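Local coordinates for protein geranyltranstransferase (PDB 3NPK) that probably catalyses the condensation of geranyl diphosphate with isopentenyl diphosphate to give farnesyl diphosphate and pyrophosphate, a chain-elongating step of isoprenoid biosynthesis, at residues N4-E7 with L8-H12; E168-H171 with T172-A176; I210-I213 with N214-I217; K251-E254 with N255-E259; Q276-I279 with I280-L283. All coordinates share one frame; numbering follows the deposited sequence.

Overall arrangement
Five short helical stretches illustrate how one backbone pattern serves different places in a mainly helical prenyl synthase. Contact 3, on helix 194-220, is the buried one, and three others touch it: contact 2 through Gln-212, contact 4 through Ile-210, Ile-213 and Asn-214, contact 5 through Phe-211. Contact 2 is partly buried and marked by a ring stack and doubly gripped carbonyls. Contacts 1, 4 and 5 lie at the surface, where lysine, glutamate and amide groups gather on the outer sides of their helices. Contact 1, the capped start of helix 5-14, stands apart, its centre about 28 Å from that of contact 3, whereas contact 5 carries Tyr-282, next to the last modelled residue, to the pyrophosphate.

Contact 1 (N4-E7 with L8-H12); sequences NLKE and LFIHH
Leu-8 sends its N-H to Asn-4 O over 2.9 Å, and its CD2 meets Leu-5 CD2 at 4.3 Å, a loose apolar touch between neighbours on one side of the helix. Phe-9 follows with a backbone bond to Leu-5 O; its ring packs against helices 42-54 and 59-80, and meets His-41, just before the first of them, edge-to-face. These bonds open helix 5-14, and Asn-4 is its N-cap: OD1 accepts from Glu-7 N at 2.9 Å, the donor standing 43° out of the amide's carbonyl plane. Ile-10 N bonds to Lys-6 O, and its side chain runs alongside those of Lys-6 and Glu-7. With CG1 set beside its own backbone N (chi1 -69°), Ile-10 brings CD1 to 3.5 Å from Lys-6 NZ and to 3.9 Å from Glu-7 OE2. The methyl thus lies by the ends of a charged pair, for Lys-6 NZ and Glu-7 OE2 form a salt bridge at 3.5 Å, the lysine bending at its last torsion and the glutamate at its second. His-11 N closes on Glu-7 O, while His-12 hydrogen-bonds through NE2 to Asp-64 of helix 59-80.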
loop_
_atom_site.group_PDB
_atom_site.type_symbol
_atom_site.label_atom_id
_atom_site.label_comp_id
_atom_site.label_asym_id
_atom_site.label_seq_id
_atom_site.Cartn_x
_atom_site.Cartn_y
_atom_site.Cartn_z
ATOM N N ASN A 4 0.571 -21.511 22.022
ATOM C CA ASN A 4 1.720 -20.658 21.779
ATOM C C ASN A 4 1.515 -19.780 20.548
ATOM O O ASN A 4 1.733 -20.211 19.418
ATOM C CB ASN A 4 2.989 -21.493 21.635
ATOM C CG ASN A 4 4.244 -20.646 21.675
ATOM O OD1 ASN A 4 4.340 -19.629 21.002
ATOM N ND2 ASN A 4 5.222 -21.076 22.461
ATOM N N LEU A 5 1.081 -18.548 20.787
ATOM C CA LEU A 5 0.779 -17.600 19.720
ATOM C C LEU A 5 2.010 -17.211 18.920
ATOM O O LEU A 5 1.912 -16.956 17.732
ATOM C CB LEU A 5 0.118 -16.335 20.289
ATOM C CG LEU A 5 -1.225 -16.566 20.989
ATOM C CD1 LEU A 5 -1.865 -15.256 21.506
ATOM C CD2 LEU A 5 -2.171 -17.312 20.079
ATOM N N LYS A 6 3.162 -17.153 19.579
ATOM C CA LYS A 6 4.399 -16.807 18.889
ATOM C C LYS A 6 4.692 -17.828 17.791
ATOM O O LYS A 6 4.944 -17.467 16.628
ATOM C CB LYS A 6 5.561 -16.767 19.880
ATOM C CG LYS A 6 6.918 -16.607 19.245
ATOM C CD LYS A 6 8.009 -16.655 20.312
ATOM C CE LYS A 6 9.303 -16.048 19.804
ATOM N NZ LYS A 6 9.825 -16.770 18.627
ATOM N N GLU A 7 4.659 -19.107 18.165
ATOM C CA GLU A 7 4.971 -20.168 17.217
ATOM C C GLU A 7 3.866 -20.326 16.172
ATOM O O GLU A 7 4.141 -20.562 14.994
ATOM C CB GLU A 7 5.240 -21.487 17.944
ATOM C CG GLU A 7 6.520 -21.447 18.767
ATOM C CD GLU A 7 7.711 -20.890 17.978
ATOM O OE1 GLU A 7 7.940 -21.330 16.824
ATOM O OE2 GLU A 7 8.421 -20.008 18.514
ATOM N N LEU A 8 2.617 -20.164 16.606
ATOM C CA LEU A 8 1.491 -20.227 15.691
ATOM C C LEU A 8 1.660 -19.201 14.580
ATOM O O LEU A 8 1.499 -19.514 13.399
ATOM C CB LEU A 8 0.184 -19.978 16.437
ATOM C CG LEU A 8 -1.096 -20.075 15.611
ATOM C CD1 LEU A 8 -1.397 -21.517 15.250
ATOM C CD2 LEU A 8 -2.265 -19.470 16.378
ATOM N N PHE A 9 1.975 -17.962 14.953
ATOM C CA PHE A 9 2.172 -16.926 13.937
ATOM C C PHE A 9 3.403 -17.159 13.025
ATOM O O PHE A 9 3.331 -16.980 11.802
ATOM C CB PHE A 9 2.250 -15.521 14.530
ATOM C CG PHE A 9 2.384 -14.484 13.473
ATOM C CD1 PHE A 9 1.314 -14.237 12.614
ATOM C CD2 PHE A 9 3.601 -13.848 13.236
ATOM C CE1 PHE A 9 1.425 -13.331 11.570
ATOM C CE2 PHE A 9 3.722 -12.931 12.197
ATOM C CZ PHE A 9 2.630 -12.664 11.364
ATOM N N ILE A 10 4.526 -17.563 13.608
ATOM C CA ILE A 10 5.689 -17.867 12.780
ATOM C C ILE A 10 5.372 -18.951 11.741
ATOM O O ILE A 10 5.745 -18.836 10.576
ATOM C CB ILE A 10 6.880 -18.300 13.635
ATOM C CG1 ILE A 10 7.392 -17.093 14.431
ATOM C CG2 ILE A 10 8.001 -18.866 12.744
ATOM C CD1 ILE A 10 8.368 -17.446 15.522
ATOM N N HIS A 11 4.685 -20.005 12.169
ATOM C CA HIS A 11 4.317 -21.076 11.256
ATOM C C HIS A 11 3.395 -20.531 10.151
ATOM O O HIS A 11 3.542 -20.871 8.973
ATOM C CB HIS A 11 3.646 -22.197 12.052
ATOM C CG HIS A 11 3.256 -23.382 11.231
ATOM N ND1 HIS A 11 4.153 -24.365 10.866
ATOM C CD2 HIS A 11 2.057 -23.760 10.727
ATOM C CE1 HIS A 11 3.525 -25.290 10.161
ATOM N NE2 HIS A 11 2.253 -24.945 10.062
ATOM N N HIS A 12 2.470 -19.650 10.524
ATOM C CA HIS A 12 1.556 -19.067 9.543
ATOM C C HIS A 12 2.317 -18.225 8.521
ATOM O O HIS A 12 2.085 -18.335 7.321
ATOM C CB HIS A 12 0.491 -18.226 10.248
ATOM C CG HIS A 12 -0.613 -17.767 9.349
ATOM N ND1 HIS A 12 -1.629 -18.600 8.937
ATOM C CD2 HIS A 12 -0.858 -16.561 8.776
ATOM C CE1 HIS A 12 -2.468 -17.924 8.172
ATOM N NE2 HIS A 12 -2.020 -16.686 8.049
#

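Contact 2 (E168-H171 with T172-A176); sequences EFLH and THKTA
His-173 folds back over the turn that precedes it and engages Phe-169 twice, through the backbone carbonyl and through the ring. Its CB lies 3.6 Å from Phe-169 O, and a chi1 of -73° sets CG beside the backbone N. ND1 then donates to Phe-169 O at 2.8 Å, the oxygen lying close to the imidazole plane. CE1 sits over the centre of the phenyl ring, and NE2 comes to 3.6 Å from Phe-169 CZ. The result is an offset stack, centroids 3.9 Å apart and planes at 22°. Phe-169 also meets Phe-23 of the second subunit edge-to-face, so the stack borders the dimer interface. Further along helix 164-189, a wider pi-type turn lets His-171 O accept from both Thr-175 N (3.1 Å) and Ala-176 N (3.2 Å). This turn carries Lys-174, salt-bridged to Asp-154, and Thr-175, whose side chain is about 7 Å from the pyrophosphate, consistent with the lysine-threonine pair at a helix break in related prenyl synthases. His-173 N and ND1 approach Phe-169 O from opposite faces of its carbonyl plane. The ND1 bond helps fix the imidazole's rotation and implies a proton on ND1, while the stack keeps the ring over the phenyl face, modestly tilted.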
loop_
_atom_site.group_PDB
_atom_site.type_symbol
_atom_site.label_atom_id
_atom_site.label_comp_id
_atom_site.label_asym_id
_atom_site.label_seq_id
_atom_site.Cartn_x
_atom_site.Cartn_y
_atom_site.Cartn_z
ATOM N N GLU A 168 6.755 14.587 20.393
ATOM C CA GLU A 168 5.646 13.698 20.728
ATOM C C GLU A 168 4.807 13.371 19.498
ATOM O O GLU A 168 4.434 12.218 19.280
ATOM C CB GLU A 168 4.781 14.323 21.827
ATOM C CG GLU A 168 5.441 14.274 23.183
ATOM C CD GLU A 168 4.802 15.200 24.212
ATOM O OE1 GLU A 168 4.011 16.098 23.836
ATOM O OE2 GLU A 168 5.118 15.046 25.405
ATOM N N PHE A 169 4.520 14.384 18.687
ATOM C CA PHE A 169 3.732 14.195 17.461
ATOM C C PHE A 169 4.449 13.216 16.530
ATOM O O PHE A 169 3.850 12.270 15.992
ATOM C CB PHE A 169 3.520 15.556 16.768
ATOM C CG PHE A 169 2.618 15.503 15.546
ATOM C CD1 PHE A 169 3.104 15.034 14.324
ATOM C CD2 PHE A 169 1.289 15.942 15.612
ATOM C CE1 PHE A 169 2.292 14.993 13.201
ATOM C CE2 PHE A 169 0.479 15.909 14.483
ATOM C CZ PHE A 169 0.983 15.432 13.276
ATOM N N LEU A 170 5.742 13.462 16.341
ATOM C CA LEU A 170 6.569 12.616 15.477
ATOM C C LEU A 170 6.423 11.150 15.871
ATOM O O LEU A 170 6.075 10.308 15.049
ATOM C CB LEU A 170 8.033 13.083 15.573
ATOM C CG LEU A 170 9.111 12.419 14.717
ATOM C CD1 LEU A 170 10.366 13.283 14.815
ATOM C CD2 LEU A 170 9.418 10.974 15.138
ATOM N N HIS A 171 6.697 10.844 17.130
ATOM C CA HIS A 171 6.719 9.452 17.564
ATOM C C HIS A 171 5.335 8.833 17.622
ATOM O O HIS A 171 5.167 7.652 17.327
ATOM C CB HIS A 171 7.448 9.329 18.901
ATOM C CG HIS A 171 8.930 9.413 18.748
ATOM N ND1 HIS A 171 9.704 10.415 19.295
ATOM C CD2 HIS A 171 9.779 8.614 18.059
ATOM C CE1 HIS A 171 10.967 10.220 18.958
ATOM N NE2 HIS A 171 11.039 9.126 18.220
ATOM N N THR A 172 4.338 9.613 18.007
ATOM C CA THR A 172 2.996 9.060 18.043
ATOM C C THR A 172 2.582 8.619 16.647
ATOM O O THR A 172 1.933 7.589 16.500
ATOM C CB THR A 172 1.978 10.021 18.658
ATOM O OG1 THR A 172 2.397 10.335 19.980
ATOM C CG2 THR A 172 0.637 9.308 18.812
ATOM N N HIS A 173 2.981 9.364 15.620
ATOM C CA HIS A 173 2.592 9.004 14.267
ATOM C C HIS A 173 3.493 7.913 13.703
ATOM O O HIS A 173 3.001 6.959 13.080
ATOM C CB HIS A 173 2.548 10.247 13.359
ATOM C CG HIS A 173 1.372 11.129 13.638
ATOM N ND1 HIS A 173 1.319 11.971 14.731
ATOM C CD2 HIS A 173 0.190 11.275 12.991
ATOM C CE1 HIS A 173 0.154 12.599 14.741
ATOM N NE2 HIS A 173 -0.547 12.201 13.692
ATOM N N LYS A 174 4.808 8.055 13.907
ATOM C CA LYS A 174 5.764 7.141 13.296
ATOM C C LYS A 174 5.623 5.703 13.802
ATOM O O LYS A 174 5.641 4.756 13.005
ATOM C CB LYS A 174 7.194 7.637 13.522
ATOM C CG LYS A 174 8.233 6.743 12.874
ATOM C CD LYS A 174 9.637 7.320 12.978
ATOM C CE LYS A 174 10.596 6.348 12.308
ATOM N NZ LYS A 174 12.006 6.526 12.701
ATOM N N THR A 175 5.479 5.528 15.115
ATOM C CA THR A 175 5.382 4.171 15.667
ATOM C C THR A 175 4.154 3.881 16.501
ATOM O O THR A 175 3.649 2.744 16.482
ATOM C CB THR A 175 6.605 3.789 16.489
ATOM O OG1 THR A 175 6.795 4.761 17.507
ATOM C CG2 THR A 175 7.856 3.794 15.624
ATOM N N ALA A 176 3.641 4.868 17.233
ATOM C CA ALA A 176 2.577 4.527 18.183
ATOM C C ALA A 176 1.264 4.184 17.488
ATOM O O ALA A 176 0.536 3.312 17.942
ATOM C CB ALA A 176 2.354 5.637 19.202
HETATM O O HOH W 1 5.965 6.297 19.864
#

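Contact 3 (I210-I213 with N214-I217); sequences IFQI and NDDI
Four successive i to i+4 bonds, from Asn-214 N to Ile-210 O (2.9 Å) through Ile-217 N to Ile-213 O (3.0 Å), carry residues 210-217 as regular alpha helix. On the inward side Ile-213 and Ile-217 meet through branches of different kind: Ile-213 CG2, the short branch, touches Ile-217 CD1, the end of the long one, at 3.8 Å. Ile-217 holds CG1 beside its own N (chi1 -71°), and its long branch therefore lies back over the preceding turn, CG1 3.4 Å from Ile-213 O. Helix 194-220 also carries Asp-215 and Asp-216, within a sequence, DDIID, that matches the second aspartate-rich motif of the polyprenyl synthases; in relatives this motif binds magnesium and the diphosphate. The side chain of Asp-215 is about 7 Å from the bound pyrophosphate. Gln-212 is modelled in two conformers, so its crossing of Asp-215 is not firm. Asp-216 OD2 accepts from Phe-240 N, at the start of helix 240-244, beyond the unmodelled stretch. Asn-214 OD1 takes a weak hydrogen bond from Lys-253 NZ.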
loop_
_atom_site.group_PDB
_atom_site.type_symbol
_atom_site.label_atom_id
_atom_site.label_comp_id
_atom_site.label_asym_id
_atom_site.label_seq_id
_atom_site.Cartn_x
_atom_site.Cartn_y
_atom_site.Cartn_z
ATOM N N ILE A 210 5.816 5.288 25.438
ATOM C CA ILE A 210 6.677 4.748 26.483
ATOM C C ILE A 210 7.907 4.094 25.867
ATOM O O ILE A 210 9.032 4.296 26.331
ATOM C CB ILE A 210 5.928 3.708 27.339
ATOM C CG1 ILE A 210 4.926 4.405 28.260
ATOM C CG2 ILE A 210 6.920 2.884 28.177
ATOM C CD1 ILE A 210 3.933 3.458 28.889
ATOM N N PHE A 211 7.705 3.320 24.805
ATOM C CA PHE A 211 8.830 2.608 24.212
ATOM C C PHE A 211 9.880 3.583 23.683
ATOM O O PHE A 211 11.078 3.353 23.832
ATOM C CB PHE A 211 8.374 1.691 23.076
ATOM C CG PHE A 211 7.483 0.566 23.513
ATOM C CD1 PHE A 211 7.455 0.142 24.833
ATOM C CD2 PHE A 211 6.688 -0.091 22.589
ATOM C CE1 PHE A 211 6.637 -0.907 25.222
ATOM C CE2 PHE A 211 5.867 -1.137 22.971
ATOM C CZ PHE A 211 5.846 -1.548 24.292
ATOM N N GLN A 212 9.433 4.671 23.064
ATOM C CA GLN A 212 10.367 5.638 22.495
ATOM C C GLN A 212 11.108 6.437 23.564
ATOM O O GLN A 212 12.309 6.712 23.427
ATOM C CB GLN A 212 9.643 6.566 21.518
ATOM C CG GLN A 212 9.186 5.858 20.259
ATOM C CD GLN A 212 10.327 5.149 19.564
ATOM O OE1 GLN A 212 11.400 5.721 19.378
ATOM N NE2 GLN A 212 10.104 3.896 19.177
ATOM N N ILE A 213 10.407 6.819 24.626
ATOM C CA ILE A 213 11.066 7.509 25.732
ATOM C C ILE A 213 12.104 6.589 26.337
ATOM O O ILE A 213 13.229 7.008 26.608
ATOM C CB ILE A 213 10.079 7.931 26.836
ATOM C CG1 ILE A 213 9.027 8.884 26.276
ATOM C CG2 ILE A 213 10.838 8.579 28.004
ATOM C CD1 ILE A 213 7.908 9.191 27.259
ATOM N N ASN A 214 11.731 5.328 26.529
ATOM C CA ASN A 214 12.647 4.317 27.058
ATOM C C ASN A 214 13.911 4.199 26.211
ATOM O O ASN A 214 15.012 4.083 26.748
ATOM C CB ASN A 214 11.948 2.951 27.158
ATOM C CG ASN A 214 12.865 1.864 27.696
ATOM O OD1 ASN A 214 13.324 1.932 28.838
ATOM N ND2 ASN A 214 13.134 0.851 26.876
ATOM N N ASP A 215 13.749 4.215 24.889
ATOM C CA ASP A 215 14.904 4.171 23.992
ATOM C C ASP A 215 15.828 5.372 24.173
ATOM O O ASP A 215 17.052 5.219 24.212
ATOM C CB ASP A 215 14.459 4.062 22.535
ATOM C CG ASP A 215 13.889 2.701 22.204
ATOM O OD1 ASP A 215 14.025 1.775 23.034
ATOM O OD2 ASP A 215 13.300 2.552 21.114
ATOM N N ASP A 216 15.253 6.565 24.287
ATOM C CA ASP A 216 16.064 7.766 24.482
ATOM C C ASP A 216 16.823 7.699 25.807
ATOM O O ASP A 216 17.950 8.183 25.916
ATOM C CB ASP A 216 15.207 9.031 24.429
ATOM C CG ASP A 216 14.760 9.382 23.019
ATOM O OD1 ASP A 216 15.132 8.656 22.067
ATOM O OD2 ASP A 216 14.038 10.393 22.865
ATOM N N ILE A 217 16.208 7.095 26.817
ATOM C CA ILE A 217 16.863 6.970 28.114
ATOM C C ILE A 217 18.012 5.979 28.001
ATOM O O ILE A 217 19.122 6.234 28.479
ATOM C CB ILE A 217 15.881 6.514 29.207
ATOM C CG1 ILE A 217 14.910 7.640 29.545
ATOM C CG2 ILE A 217 16.635 6.089 30.475
ATOM C CD1 ILE A 217 13.635 7.162 30.212
#

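Contact 4 (K251-E254 with N255-E259); sequences KTKE and NLLNE
The side chain of Lys-251 swings across that of Asn-255 through two unusual torsions, chi1 137° and chi2 93°, after which the chain straightens; Asn-255 answers with CG beside its own N (chi1 -73°), lying back toward the same turn. The lysine's methylenes pass along the amide, and NZ ends 3.8 Å from Asn-255 CG. Beneath this crossing the backbone is regular helix: Asn-255 N bonds to Lys-251 O and Leu-256 N to Thr-252 O, both at 2.9 Å, and two further bonds of the same kind follow. Two milder pairs, each joining residues one turn apart, lay their side chains alongside each other. Thr-252 CG2 meets Leu-256 CD1 at 4.0 Å, while Lys-253 CG approaches Leu-257 CD1 at 4.2 Å. The threonine's hydroxyl bonds to Gln-248 O, one turn earlier, and its methyl faces the leucine. Charged and amide groups thus occupy the exposed side, and aliphatic carbon the inner one. Helix 246-265 lies on helix 194-220: Leu-256 rests against Leu-209, Ile-210 and Ile-213, and the aliphatic part of Lys-253 covers Ile-213. Farther along, Glu-259 joins the same two helices by a salt bridge to Lys-206.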
loop_
_atom_site.group_PDB
_atom_site.type_symbol
_atom_site.label_atom_id
_atom_site.label_comp_id
_atom_site.label_asym_id
_atom_site.label_seq_id
_atom_site.Cartn_x
_atom_site.Cartn_y
_atom_site.Cartn_z
ATOM N N LYS A 251 11.226 9.989 34.919
ATOM C CA LYS A 251 10.018 10.238 35.693
ATOM C C LYS A 251 8.783 10.203 34.794
ATOM O O LYS A 251 7.728 9.700 35.188
ATOM C CB LYS A 251 10.148 11.575 36.428
ATOM C CG LYS A 251 8.915 12.453 36.414
ATOM C CD LYS A 251 8.032 12.242 37.633
ATOM C CE LYS A 251 7.140 13.461 37.858
ATOM N NZ LYS A 251 5.921 13.140 38.658
ATOM N N THR A 252 8.925 10.718 33.577
ATOM C CA THR A 252 7.823 10.719 32.621
ATOM C C THR A 252 7.479 9.301 32.173
ATOM O O THR A 252 6.312 8.929 32.138
ATOM C CB THR A 252 8.140 11.577 31.384
ATOM O OG1 THR A 252 8.338 12.941 31.788
ATOM C CG2 THR A 252 7.003 11.509 30.373
ATOM N N LYS A 253 8.497 8.523 31.823
ATOM C CA LYS A 253 8.285 7.133 31.456
ATOM C C LYS A 253 7.626 6.377 32.607
ATOM O O LYS A 253 6.703 5.584 32.395
ATOM C CB LYS A 253 9.609 6.466 31.072
ATOM C CG LYS A 253 9.477 4.996 30.734
ATOM C CD LYS A 253 10.824 4.294 30.633
ATOM C CE LYS A 253 11.408 4.008 32.010
ATOM N NZ LYS A 253 12.396 2.890 31.979
ATOM N N GLU A 254 8.091 6.624 33.828
ATOM C CA GLU A 254 7.550 5.914 34.980
ATOM C C GLU A 254 6.098 6.307 35.241
ATOM O O GLU A 254 5.255 5.449 35.536
ATOM C CB GLU A 254 8.439 6.122 36.215
ATOM C CG GLU A 254 9.782 5.394 36.098
ATOM C CD GLU A 254 10.773 5.741 37.203
ATOM O OE1 GLU A 254 10.509 6.682 37.982
ATOM O OE2 GLU A 254 11.827 5.069 37.288
ATOM N N ASN A 255 5.795 7.596 35.121
ATOM C CA ASN A 255 4.405 8.043 35.230
ATOM C C ASN A 255 3.497 7.379 34.196
ATOM O O ASN A 255 2.393 6.911 34.517
ATOM C CB ASN A 255 4.306 9.567 35.102
ATOM C CG ASN A 255 4.826 10.291 36.333
ATOM O OD1 ASN A 255 4.968 9.699 37.405
ATOM N ND2 ASN A 255 5.113 11.578 36.183
ATOM N N LEU A 256 3.967 7.343 32.955
ATOM C CA LEU A 256 3.210 6.731 31.871
ATOM C C LEU A 256 2.990 5.243 32.101
ATOM O O LEU A 256 1.895 4.745 31.870
ATOM C CB LEU A 256 3.900 6.966 30.529
ATOM C CG LEU A 256 3.795 8.406 30.035
ATOM C CD1 LEU A 256 4.686 8.622 28.825
ATOM C CD2 LEU A 256 2.345 8.786 29.726
ATOM N N LEU A 257 4.025 4.542 32.559
ATOM C CA LEU A 257 3.898 3.126 32.916
ATOM C C LEU A 257 2.876 2.888 34.028
ATOM O O LEU A 257 2.106 1.930 33.970
ATOM C CB LEU A 257 5.257 2.525 33.301
ATOM C CG LEU A 257 6.109 2.061 32.114
ATOM C CD1 LEU A 257 7.555 1.768 32.535
ATOM C CD2 LEU A 257 5.468 0.842 31.429
ATOM N N ASN A 258 2.861 3.751 35.043
ATOM C CA ASN A 258 1.857 3.624 36.101
ATOM C C ASN A 258 0.443 3.827 35.563
ATOM O O ASN A 258 -0.492 3.136 35.969
ATOM C CB ASN A 258 2.129 4.586 37.264
ATOM C CG ASN A 258 1.106 4.442 38.382
ATOM O OD1 ASN A 258 0.208 5.271 38.526
ATOM N ND2 ASN A 258 1.223 3.368 39.162
ATOM N N GLU A 259 0.283 4.775 34.645
ATOM C CA GLU A 259 -1.006 4.960 34.000
ATOM C C GLU A 259 -1.382 3.709 33.211
ATOM O O GLU A 259 -2.523 3.247 33.259
ATOM C CB GLU A 259 -0.975 6.180 33.088
ATOM C CG GLU A 259 -0.879 7.487 33.858
ATOM C CD GLU A 259 -0.735 8.693 32.960
ATOM O OE1 GLU A 259 -0.767 8.531 31.721
ATOM O OE2 GLU A 259 -0.591 9.808 33.504
#

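Contact 5 (Q276-I279 with I280-L283); sequences QNLI and IQYL. With PPV (pyrophosphate), chain C.
Ile-279 O is gripped by two backbone donors, Leu-283 N at 2.8 Å in a nearly straight bond and Tyr-282 N in a weak one at the same length. Tyr-282 N also bonds to Leu-278 O, so the last turn of helix 269-282 mixes i to i+4 and i to i+3 bonds as this largely helical prenyl synthase fold reaches the end of its modelled chain. The isoleucine's CG2, anti to its own backbone N (chi1 -73° for CG1), lies alongside Leu-283 and meets CD2 at 3.7 Å. One turn back, Gln-276 bends at its second torsion (chi2 65°) and lays its amide across Ile-280, NE2 coming to 3.6 Å from CG1. Leu-278 runs beside Gln-281 on another side, its CD2 3.9 Å from NE2, and packs on Phe-42 and Leu-46 of helix 42-54. The ring of Tyr-282 extends into the pyrophosphate pocket, with Phe-211 stacked on it and Phe-42 meeting it at about 45°. Lys-40, Arg-43 and Arg-92 hydrogen-bond to the same ligand. The phenol reaches the near phosphate with its oxygen foremost, Tyr-282 OH 3.2 Å from PPV O21 and 3.4 Å from PPV O31.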
loop_
_atom_site.group_PDB
_atom_site.type_symbol
_atom_site.label_atom_id
_atom_site.label_comp_id
_atom_site.label_asym_id
_atom_site.label_seq_id
_atom_site.Cartn_x
_atom_site.Cartn_y
_atom_site.Cartn_z
ATOM N N GLN A 276 1.135 -7.421 29.284
ATOM C CA GLN A 276 2.237 -7.198 30.219
ATOM C C GLN A 276 3.471 -7.989 29.767
ATOM O O GLN A 276 4.589 -7.480 29.769
ATOM C CB GLN A 276 1.814 -7.619 31.633
ATOM C CG GLN A 276 2.767 -7.205 32.722
ATOM C CD GLN A 276 2.841 -5.700 32.856
ATOM O OE1 GLN A 276 1.821 -5.035 32.997
ATOM N NE2 GLN A 276 4.049 -5.154 32.817
ATOM N N ASN A 277 3.261 -9.238 29.369
ATOM C CA ASN A 277 4.366 -10.066 28.903
ATOM C C ASN A 277 5.026 -9.472 27.654
ATOM O O ASN A 277 6.251 -9.484 27.529
ATOM C CB ASN A 277 3.882 -11.489 28.602
ATOM C CG ASN A 277 3.474 -12.263 29.862
ATOM O OD1 ASN A 277 3.561 -11.759 30.971
ATOM N ND2 ASN A 277 3.029 -13.496 29.679
ATOM N N LEU A 278 4.226 -8.972 26.717
ATOM C CA LEU A 278 4.788 -8.411 25.483
ATOM C C LEU A 278 5.506 -7.084 25.744
ATOM O O LEU A 278 6.503 -6.785 25.086
ATOM C CB LEU A 278 3.719 -8.254 24.386
ATOM C CG LEU A 278 3.079 -9.562 23.904
ATOM C CD1 LEU A 278 1.797 -9.285 23.151
ATOM C CD2 LEU A 278 4.036 -10.338 22.995
ATOM N N ILE A 279 4.991 -6.313 26.705
ATOM C CA ILE A 279 5.601 -5.060 27.166
ATOM C C ILE A 279 6.955 -5.307 27.822
ATOM O O ILE A 279 7.960 -4.700 27.441
ATOM C CB ILE A 279 4.704 -4.354 28.223
ATOM C CG1 ILE A 279 3.461 -3.738 27.567
ATOM C CG2 ILE A 279 5.493 -3.293 28.993
ATOM C CD1 ILE A 279 2.413 -3.250 28.564
ATOM N N ILE A 280 6.961 -6.181 28.828
ATOM C CA ILE A 280 8.171 -6.506 29.575
ATOM C C ILE A 280 9.216 -7.014 28.596
ATOM O O ILE A 280 10.386 -6.621 28.651
ATOM C CB ILE A 280 7.900 -7.555 30.680
ATOM C CG1 ILE A 280 7.065 -6.930 31.804
ATOM C CG2 ILE A 280 9.205 -8.094 31.237
ATOM C CD1 ILE A 280 6.611 -7.903 32.886
ATOM N N GLN A 281 8.777 -7.871 27.681
ATOM C CA GLN A 281 9.634 -8.317 26.590
ATOM C C GLN A 281 10.248 -7.124 25.870
ATOM O O GLN A 281 11.448 -7.112 25.569
ATOM C CB GLN A 281 8.833 -9.127 25.575
ATOM C CG GLN A 281 8.455 -10.520 26.013
ATOM C CD GLN A 281 7.697 -11.264 24.932
ATOM O OE1 GLN A 281 8.013 -11.148 23.742
ATOM N NE2 GLN A 281 6.694 -12.030 25.336
ATOM N N TYR A 282 9.418 -6.134 25.557
ATOM C CA TYR A 282 9.874 -5.007 24.749
ATOM C C TYR A 282 10.855 -4.129 25.516
ATOM O O TYR A 282 11.944 -3.832 25.024
ATOM C CB TYR A 282 8.685 -4.187 24.241
ATOM C CG TYR A 282 8.897 -3.615 22.856
ATOM C CD1 TYR A 282 8.508 -4.325 21.724
ATOM C CD2 TYR A 282 9.485 -2.374 22.683
ATOM C CE1 TYR A 282 8.699 -3.814 20.457
ATOM C CE2 TYR A 282 9.679 -1.846 21.414
ATOM C CZ TYR A 282 9.284 -2.572 20.307
ATOM O OH TYR A 282 9.469 -2.052 19.048
ATOM N N LEU A 283 10.470 -3.724 26.723
ATOM C CA LEU A 283 11.321 -2.896 27.575
ATOM C C LEU A 283 12.665 -3.564 27.840
ATOM O O LEU A 283 13.682 -2.885 27.998
ATOM C CB LEU A 283 10.620 -2.592 28.900
ATOM C CG LEU A 283 9.790 -1.308 28.951
ATOM C CD1 LEU A 283 9.380 -0.864 27.562
ATOM C CD2 LEU A 283 8.581 -1.473 29.860
HETATM O O11 PPV C . 11.296 -2.016 15.114
HETATM P P1 PPV C . 11.031 -3.442 15.898
HETATM O O21 PPV C . 11.762 -3.463 17.372
HETATM O O31 PPV C . 9.597 -3.655 16.100
HETATM O OPP PPV C . 11.774 -4.578 14.976
HETATM P P2 PPV C . 11.294 -6.105 14.625
HETATM O O12 PPV C . 12.571 -6.662 13.742
HETATM O O22 PPV C . 10.007 -6.089 13.632
HETATM O O32 PPV C . 11.093 -6.920 15.835
#